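Local coordinates for protein glucuronoarabinoxylan endo-1,4-beta-xylanase (Clostridium papyrosolvens, PDB 4FMV) that probably hydrolyses internal beta-1,4 linkages of xylan, as a family 30 glycoside hydrolase whose catalytic module is a (beta/alpha)8 barrel with a beta-sheet side domain, at residues S11-I16 / Y298-A303. Numbering follows the deposited sequence.
Sequences STKQEI and YKRVDA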
loop_
_atom_site.group_PDB
_atom_site.type_symbol
_atom_site.label_atom_id
_atom_site.label_comp_id
_atom_site.label_asym_id
_atom_site.label_seq_id
_atom_site.Cartn_x
_atom_site.Cartn_y
_atom_site.Cartn_z
ATOM N N SER A 11 23.981 -3.552 -1.512
ATOM C CA SER A 11 23.187 -4.695 -1.077
ATOM C C SER A 11 21.698 -4.385 -1.162
ATOM O O SER A 11 21.141 -3.717 -0.277
ATOM C CB SER A 11 23.562 -5.069 0.360
ATOM O OG SER A 11 22.882 -6.239 0.774
ATOM N N THR A 12 21.040 -4.975 -2.156
ATOM C CA THR A 12 19.650 -4.672 -2.444
ATOM C C THR A 12 18.680 -5.715 -1.887
ATOM O O THR A 12 18.981 -6.888 -1.762
ATOM C CB THR A 12 19.365 -4.410 -3.958
ATOM O OG1 THR A 12 19.815 -5.516 -4.755
ATOM C CG2 THR A 12 20.036 -3.121 -4.428
ATOM N N LYS A 13 17.502 -5.223 -1.560
ATOM C CA LYS A 13 16.435 -5.885 -0.839
ATOM C C LYS A 13 15.294 -5.743 -1.822
ATOM O O LYS A 13 15.564 -5.786 -3.028
ATOM C CB LYS A 13 16.168 -5.239 0.511
ATOM C CG LYS A 13 17.360 -5.351 1.431
ATOM C CD LYS A 13 17.884 -6.765 1.418
ATOM C CE LYS A 13 18.848 -7.009 2.557
ATOM N NZ LYS A 13 19.131 -8.473 2.711
ATOM N N GLN A 14 14.046 -5.853 -1.366
ATOM C CA GLN A 14 12.891 -5.816 -2.269
ATOM C C GLN A 14 12.789 -4.568 -3.170
ATOM O O GLN A 14 13.265 -3.483 -2.839
ATOM C CB GLN A 14 11.592 -5.924 -1.465
ATOM C CG GLN A 14 11.080 -4.598 -0.885
ATOM C CD GLN A 14 11.587 -4.309 0.541
ATOM O OE1 GLN A 14 12.691 -4.689 0.918
ATOM N NE2 GLN A 14 10.771 -3.622 1.323
ATOM N N GLU A 15 12.184 -4.754 -4.337
ATOM C CA GLU A 15 11.912 -3.658 -5.253
ATOM C C GLU A 15 10.688 -2.882 -4.778
ATOM O O GLU A 15 9.725 -3.465 -4.279
ATOM C CB GLU A 15 11.650 -4.204 -6.652
ATOM C CG GLU A 15 11.369 -3.120 -7.689
ATOM C CD GLU A 15 11.205 -3.699 -9.084
ATOM O OE1 GLU A 15 11.312 -4.937 -9.229
ATOM O OE2 GLU A 15 10.973 -2.926 -10.032
ATOM N N ILE A 16 10.732 -1.564 -4.909
ATOM C CA ILE A 16 9.611 -0.745 -4.459
ATOM C C ILE A 16 8.599 -0.555 -5.579
ATOM O O ILE A 16 8.938 -0.062 -6.655
ATOM C CB ILE A 16 10.086 0.621 -3.941
ATOM C CG1 ILE A 16 11.102 0.428 -2.804
ATOM C CG2 ILE A 16 8.899 1.439 -3.453
ATOM C CD1 ILE A 16 10.532 -0.375 -1.643
ATOM N N TYR A 298 12.674 1.774 -7.542
ATOM C CA TYR A 298 13.753 1.852 -6.564
ATOM C C TYR A 298 13.809 0.519 -5.825
ATOM O O TYR A 298 12.866 -0.274 -5.869
ATOM C CB TYR A 298 13.502 2.956 -5.542
ATOM C CG TYR A 298 13.881 4.360 -5.985
ATOM C CD1 TYR A 298 13.657 4.790 -7.292
ATOM C CD2 TYR A 298 14.453 5.241 -5.097
ATOM C CE1 TYR A 298 13.983 6.068 -7.694
ATOM C CE2 TYR A 298 14.791 6.522 -5.476
ATOM C CZ TYR A 298 14.546 6.937 -6.773
ATOM O OH TYR A 298 14.890 8.214 -7.151
ATOM N N LYS A 299 14.931 0.252 -5.180
ATOM C CA LYS A 299 15.032 -0.923 -4.344
ATOM C C LYS A 299 15.398 -0.513 -2.920
ATOM O O LYS A 299 16.149 0.425 -2.717
ATOM C CB LYS A 299 16.086 -1.869 -4.912
ATOM C CG LYS A 299 15.681 -2.458 -6.241
ATOM C CD LYS A 299 16.775 -3.309 -6.832
ATOM C CE LYS A 299 16.314 -3.919 -8.152
ATOM N NZ LYS A 299 17.375 -4.805 -8.706
ATOM N N ARG A 300 14.870 -1.211 -1.927
ATOM C CA ARG A 300 15.404 -1.021 -0.603
ATOM C C ARG A 300 16.829 -1.582 -0.591
ATOM O O ARG A 300 17.149 -2.532 -1.321
ATOM C CB ARG A 300 14.536 -1.703 0.441
ATOM C CG ARG A 300 15.015 -1.464 1.845
ATOM C CD ARG A 300 14.049 -2.024 2.856
ATOM N NE ARG A 300 14.171 -3.472 2.989
ATOM C CZ ARG A 300 14.954 -4.067 3.878
ATOM N NH1 ARG A 300 15.703 -3.340 4.691
ATOM N NH2 ARG A 300 15.002 -5.389 3.944
ATOM N N VAL A 301 17.695 -0.978 0.210
ATOM C CA VAL A 301 19.038 -1.509 0.406
ATOM C C VAL A 301 19.305 -1.653 1.898
ATOM O O VAL A 301 18.581 -1.079 2.720
ATOM C CB VAL A 301 20.108 -0.597 -0.222
ATOM C CG1 VAL A 301 19.865 -0.458 -1.724
ATOM C CG2 VAL A 301 20.097 0.774 0.447
ATOM N N ASP A 302 20.332 -2.430 2.244
ATOM C CA ASP A 302 20.691 -2.664 3.640
ATOM C C ASP A 302 21.125 -1.403 4.345
ATOM O O ASP A 302 21.995 -0.693 3.862
ATOM C CB ASP A 302 21.840 -3.669 3.740
ATOM C CG ASP A 302 21.356 -5.081 3.825
ATOM O OD1 ASP A 302 20.334 -5.300 4.515
ATOM O OD2 ASP A 302 21.988 -5.967 3.201
ATOM N N ALA A 303 20.530 -1.147 5.501
ATOM C CA ALA A 303 20.935 -0.037 6.354
ATOM C C ALA A 303 20.736 -0.435 7.809
ATOM O O ALA A 303 19.773 -1.149 8.142
ATOM C CB ALA A 303 20.130 1.218 6.026
#
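Gln14 meets the Arg300 guanidinium at its edge: NE gives OE1 a nearly straight hydrogen bond (2.8 Å, 163°) that lies close to the guanidinium plane, while the amide is turned 59° from that plane. Gln14 CG sits between its backbone N and carbonyl carbon (chi1 84°), and the bend at chi2 brings the amide to Arg300. Over one guanidinium face lies the aliphatic part of Lys13, its CG 3.4 Å from Arg300 NH2. NH2 is also bound by Asn258, and Gln14 NE2 by the carbonyls of Met254 and Met259, so both flat groups are fixed in rotation. Further along, Asp302 OD2 accepts a short bond from Ser11 OG (2.6 Å) on its anti side but well out of the carboxylate plane, and Lys13 NZ adds a long salt bridge to the same oxygen at 3.8 Å. Thr12 CG2 packs on Val301 CG1, and the Lys299 chain passes it at an angle, its CD near Thr12 CB. The backbones pair antiparallel, Lys13 N to Arg300 O and Arg300 N to Gln14 O, and the register slips by one between Thr12 and Glu15. This beta bulge lies where strand 11-22, which continues into the (beta/alpha)8 barrel, pairs with strand 299-303 of the beta-sheet side domain characteristic of family 30 glycoside hydrolases.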